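Local coordinates for protein endo-1,4-beta-xylanase (Pseudoalteromonas haloplanktis, PDB 1H12) that hydrolyses beta-1,4 linkages inside xylan chains as a cold-adapted family 8 glycosyl hydrolase, and probably acts on related beta-glucans as well, at residues A[146-157]-A[168-179]. Numbering follows the deposited sequence. Where two conformers were deposited one is given.
Sequences EEYFAFALLNAS and YYNDAITMLNTI
Ala150 and Ala172 bring the two helices together, their CA atoms lying 4.8 Å apart. The axes, antiparallel at 156°, approach to 7.8 Å. Around this point the packing is tight. The methyl of Ala150 is a knob in a hole made by Ala172, Met175, Leu176 and Ile179, while Ala172 CB meets Leu153 CB and, at 3.6 Å, Leu154 CD2. Met175 starts with CG anti to its backbone N (chi1 -168°), then bends twice, setting SD against Glu146 CB and CG and bringing CE to Phe149 CB at 3.7 Å. At the other end, Ala156 CB sits over one face of the Tyr168 ring, a CH-pi contact 3.7 Å from the centroid, and Leu153 CD2 comes to the ring's edge. The Tyr168 hydroxyl bonds to Asp97 and Gln93. Replacing this tyrosine with an alanine would probably strip the ring from the Ala156 methyl and leave Asp97 and Gln93 without the hydroxyl they share. The side of helix 168-179 turned from its partner meets solvent: Thr174 is exposed, and its OG1 turns back to Asn170 O (2.9 Å) within its own helix. Two successive antiparallel helices pack here as in the (alpha/alpha)6 barrel of family 8 enzymes. Apolar fit joins them, whereas polar ends such as Asp171, salt-bridged to Lys104 and hydrogen-bonded to Trp100 NE1, tie the pair to helix 93-107.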
loop_
_atom_site.group_PDB
_atom_site.type_symbol
_atom_site.label_atom_id
_atom_site.label_comp_id
_atom_site.label_asym_id
_atom_site.label_seq_id
_atom_site.Cartn_x
_atom_site.Cartn_y
_atom_site.Cartn_z
ATOM N N GLU A 146 -9.252 2.368 2.573
ATOM C CA GLU A 146 -10.204 1.533 3.280
ATOM C C GLU A 146 -9.708 0.086 3.357
ATOM O O GLU A 146 -9.886 -0.558 4.400
ATOM C CB GLU A 146 -11.585 1.572 2.597
ATOM C CG GLU A 146 -12.375 2.850 2.800
ATOM C CD GLU A 146 -12.082 4.046 1.898
ATOM O OE1 GLU A 146 -10.989 4.066 1.260
ATOM O OE2 GLU A 146 -12.949 4.931 1.838
ATOM N N GLU A 147 -9.101 -0.436 2.287
ATOM C CA GLU A 147 -8.554 -1.776 2.351
ATOM C C GLU A 147 -7.542 -1.938 3.479
ATOM O O GLU A 147 -7.591 -2.907 4.250
ATOM C CB GLU A 147 -7.921 -2.185 1.011
ATOM C CG GLU A 147 -8.899 -2.263 -0.133
ATOM C CD GLU A 147 -8.300 -2.769 -1.408
ATOM O OE1 GLU A 147 -7.208 -2.178 -1.780
ATOM O OE2 GLU A 147 -8.802 -3.691 -2.040
ATOM N N TYR A 148 -6.573 -1.018 3.546
ATOM C CA TYR A 148 -5.573 -1.066 4.604
ATOM C C TYR A 148 -6.188 -0.804 5.970
ATOM O O TYR A 148 -5.754 -1.399 6.959
ATOM C CB TYR A 148 -4.401 -0.131 4.327
ATOM C CG TYR A 148 -3.283 -0.711 3.499
ATOM C CD1 TYR A 148 -2.234 -1.366 4.115
ATOM C CD2 TYR A 148 -3.263 -0.598 2.119
ATOM C CE1 TYR A 148 -1.164 -1.820 3.401
ATOM C CE2 TYR A 148 -2.198 -1.105 1.380
ATOM C CZ TYR A 148 -1.138 -1.707 2.043
ATOM O OH TYR A 148 -0.036 -2.173 1.358
ATOM N N PHE A 149 -7.193 0.099 6.084
ATOM C CA PHE A 149 -7.813 0.294 7.364
ATOM C C PHE A 149 -8.422 -1.006 7.870
ATOM O O PHE A 149 -8.271 -1.374 9.040
ATOM C CB PHE A 149 -8.941 1.351 7.335
ATOM C CG PHE A 149 -8.533 2.811 7.218
ATOM C CD1 PHE A 149 -7.530 3.360 8.009
ATOM C CD2 PHE A 149 -9.232 3.670 6.398
ATOM C CE1 PHE A 149 -7.242 4.695 7.962
ATOM C CE2 PHE A 149 -8.943 5.021 6.354
ATOM C CZ PHE A 149 -7.933 5.530 7.144
ATOM N N ALA A 150 -9.172 -1.704 6.987
ATOM C CA ALA A 150 -9.790 -2.967 7.408
ATOM C C ALA A 150 -8.749 -3.976 7.839
ATOM O O ALA A 150 -8.892 -4.651 8.864
ATOM C CB ALA A 150 -10.624 -3.523 6.277
ATOM N N PHE A 151 -7.701 -4.104 7.035
ATOM C CA PHE A 151 -6.595 -5.000 7.343
ATOM C C PHE A 151 -5.992 -4.667 8.719
ATOM O O PHE A 151 -5.794 -5.541 9.571
ATOM C CB PHE A 151 -5.544 -4.915 6.244
ATOM C CG PHE A 151 -4.346 -5.776 6.494
ATOM C CD1 PHE A 151 -4.385 -7.166 6.335
ATOM C CD2 PHE A 151 -3.149 -5.214 6.890
ATOM C CE1 PHE A 151 -3.317 -7.959 6.600
ATOM C CE2 PHE A 151 -2.044 -5.986 7.140
ATOM C CZ PHE A 151 -2.125 -7.377 7.005
ATOM N N ALA A 152 -5.638 -3.406 8.916
ATOM C CA ALA A 152 -5.007 -3.007 10.139
ATOM C C ALA A 152 -5.887 -3.219 11.359
ATOM O O ALA A 152 -5.423 -3.685 12.412
ATOM C CB ALA A 152 -4.575 -1.541 10.018
ATOM N N LEU A 153 -7.179 -2.908 11.244
ATOM C CA LEU A 153 -8.138 -3.073 12.327
ATOM C C LEU A 153 -8.338 -4.543 12.710
ATOM O O LEU A 153 -8.445 -4.884 13.899
ATOM C CB LEU A 153 -9.449 -2.394 11.975
ATOM C CG LEU A 153 -9.403 -0.866 11.985
ATOM C CD1 LEU A 153 -10.572 -0.314 11.182
ATOM C CD2 LEU A 153 -9.408 -0.302 13.401
ATOM N N LEU A 154 -8.400 -5.433 11.712
ATOM C CA LEU A 154 -8.524 -6.846 12.026
ATOM C C LEU A 154 -7.329 -7.337 12.787
ATOM O O LEU A 154 -7.455 -8.139 13.735
ATOM C CB LEU A 154 -8.697 -7.670 10.748
ATOM C CG LEU A 154 -10.069 -7.616 10.077
ATOM C CD1 LEU A 154 -9.979 -8.297 8.733
ATOM C CD2 LEU A 154 -11.156 -8.241 10.956
ATOM N N ASN A 155 -6.131 -6.888 12.405
ATOM C CA ASN A 155 -4.919 -7.265 13.122
ATOM C C ASN A 155 -4.884 -6.691 14.539
ATOM O O ASN A 155 -4.456 -7.358 15.461
ATOM C CB ASN A 155 -3.693 -6.869 12.320
ATOM C CG ASN A 155 -3.385 -7.831 11.182
ATOM O OD1 ASN A 155 -3.749 -7.475 9.958
ATOM N ND2 ASN A 155 -2.820 -8.905 11.456
ATOM N N ALA A 156 -5.347 -5.439 14.696
ATOM C CA ALA A 156 -5.401 -4.818 16.033
ATOM C C ALA A 156 -6.329 -5.618 16.936
ATOM O O ALA A 156 -5.979 -5.886 18.105
ATOM C CB ALA A 156 -5.861 -3.392 15.876
ATOM N N SER A 157 -7.490 -6.007 16.434
ATOM C CA SER A 157 -8.372 -6.869 17.206
ATOM C C SER A 157 -7.654 -8.125 17.656
ATOM O O SER A 157 -7.757 -8.526 18.829
ATOM C CB SER A 157 -9.560 -7.257 16.322
ATOM O OG SER A 157 -10.351 -8.263 16.951
ATOM N N TYR A 168 -11.982 -2.787 17.789
ATOM C CA TYR A 168 -11.329 -2.876 16.524
ATOM C C TYR A 168 -12.060 -3.800 15.587
ATOM O O TYR A 168 -12.151 -3.538 14.368
ATOM C CB TYR A 168 -9.897 -3.346 16.656
ATOM C CG TYR A 168 -8.995 -2.561 17.576
ATOM C CD1 TYR A 168 -8.564 -1.258 17.264
ATOM C CD2 TYR A 168 -8.540 -3.116 18.747
ATOM C CE1 TYR A 168 -7.702 -0.584 18.080
ATOM C CE2 TYR A 168 -7.666 -2.429 19.577
ATOM C CZ TYR A 168 -7.260 -1.162 19.254
ATOM O OH TYR A 168 -6.409 -0.492 20.115
ATOM N N TYR A 169 -12.524 -4.939 16.098
ATOM C CA TYR A 169 -13.162 -5.932 15.261
ATOM C C TYR A 169 -14.426 -5.371 14.641
ATOM O O TYR A 169 -14.659 -5.507 13.434
ATOM C CB TYR A 169 -13.456 -7.205 16.062
ATOM C CG TYR A 169 -13.935 -8.322 15.155
ATOM C CD1 TYR A 169 -13.063 -8.996 14.348
ATOM C CD2 TYR A 169 -15.272 -8.642 15.053
ATOM C CE1 TYR A 169 -13.504 -9.974 13.449
ATOM C CE2 TYR A 169 -15.730 -9.585 14.191
ATOM C CZ TYR A 169 -14.831 -10.269 13.384
ATOM O OH TYR A 169 -15.323 -11.217 12.493
ATOM N N ASN A 170 -15.298 -4.754 15.454
ATOM C CA ASN A 170 -16.495 -4.193 14.911
ATOM C C ASN A 170 -16.176 -3.099 13.883
ATOM O O ASN A 170 -16.846 -2.986 12.842
ATOM C CB ASN A 170 -17.386 -3.571 16.011
ATOM N N ASP A 171 -15.164 -2.281 14.183
ATOM C CA ASP A 171 -14.760 -1.258 13.236
ATOM C C ASP A 171 -14.276 -1.894 11.923
ATOM O O ASP A 171 -14.548 -1.377 10.834
ATOM C CB ASP A 171 -13.713 -0.341 13.822
ATOM C CG ASP A 171 -14.226 0.593 14.888
ATOM O OD1 ASP A 171 -15.450 0.731 15.023
ATOM O OD2 ASP A 171 -13.428 1.206 15.611
ATOM N N ALA A 172 -13.555 -3.006 12.019
ATOM C CA ALA A 172 -13.053 -3.669 10.826
ATOM C C ALA A 172 -14.191 -4.245 9.981
ATOM O O ALA A 172 -14.164 -4.134 8.749
ATOM C CB ALA A 172 -12.136 -4.813 11.202
ATOM N N ILE A 173 -15.175 -4.887 10.608
ATOM C CA ILE A 173 -16.276 -5.464 9.877
ATOM C C ILE A 173 -17.101 -4.366 9.214
ATOM O O ILE A 173 -17.552 -4.521 8.084
ATOM C CB ILE A 173 -17.142 -6.394 10.747
ATOM C CG1 ILE A 173 -16.265 -7.550 11.285
ATOM C CG2 ILE A 173 -18.379 -6.846 10.034
ATOM C CD1 ILE A 173 -15.605 -8.333 10.305
ATOM N N THR A 174 -17.289 -3.229 9.893
ATOM C CA THR A 174 -17.942 -2.099 9.301
ATOM C C THR A 174 -17.177 -1.645 8.052
ATOM O O THR A 174 -17.784 -1.362 7.007
ATOM C CB THR A 174 -18.044 -0.969 10.323
ATOM O OG1 THR A 174 -18.881 -1.410 11.401
ATOM C CG2 THR A 174 -18.642 0.292 9.725
ATOM N N MET A 175 -15.859 -1.557 8.158
ATOM C CA MET A 175 -15.030 -1.164 7.025
ATOM C C MET A 175 -15.156 -2.148 5.867
ATOM O O MET A 175 -15.289 -1.737 4.710
ATOM C CB MET A 175 -13.569 -1.047 7.478
ATOM C CG MET A 175 -12.669 -0.373 6.474
ATOM S SD MET A 175 -12.980 1.404 6.229
ATOM C CE MET A 175 -12.580 2.003 7.880
ATOM N N LEU A 176 -15.125 -3.453 6.139
ATOM C CA LEU A 176 -15.296 -4.461 5.073
ATOM C C LEU A 176 -16.658 -4.302 4.393
ATOM O O LEU A 176 -16.758 -4.417 3.172
ATOM C CB LEU A 176 -15.143 -5.866 5.633
ATOM C CG LEU A 176 -13.756 -6.261 6.077
ATOM C CD1 LEU A 176 -13.805 -7.704 6.615
ATOM C CD2 LEU A 176 -12.749 -6.192 4.945
ATOM N N ASN A 177 -17.688 -4.061 5.208
ATOM C CA ASN A 177 -19.018 -3.881 4.566
ATOM C C ASN A 177 -19.057 -2.649 3.702
ATOM O O ASN A 177 -19.660 -2.665 2.631
ATOM C CB ASN A 177 -20.069 -3.802 5.678
ATOM C CG ASN A 177 -20.367 -5.167 6.288
ATOM O OD1 ASN A 177 -19.974 -6.174 5.795
ATOM N ND2 ASN A 177 -20.982 -5.135 7.452
ATOM N N THR A 178 -18.389 -1.568 4.149
ATOM C CA THR A 178 -18.270 -0.388 3.319
ATOM C C THR A 178 -17.556 -0.684 2.009
ATOM O O THR A 178 -17.965 -0.224 0.942
ATOM C CB THR A 178 -17.603 0.734 4.107
ATOM O OG1 THR A 178 -18.517 1.139 5.142
ATOM C CG2 THR A 178 -17.225 1.923 3.236
ATOM N N ILE A 179 -16.456 -1.422 2.072
ATOM C CA ILE A 179 -15.738 -1.772 0.845
ATOM C C ILE A 179 -16.680 -2.526 -0.096
ATOM O O ILE A 179 -16.786 -2.206 -1.284
ATOM C CB ILE A 179 -14.466 -2.567 1.162
ATOM C CG1 ILE A 179 -13.472 -1.720 1.931
ATOM C CG2 ILE A 179 -13.851 -3.053 -0.149
ATOM C CD1 ILE A 179 -12.345 -2.537 2.587
#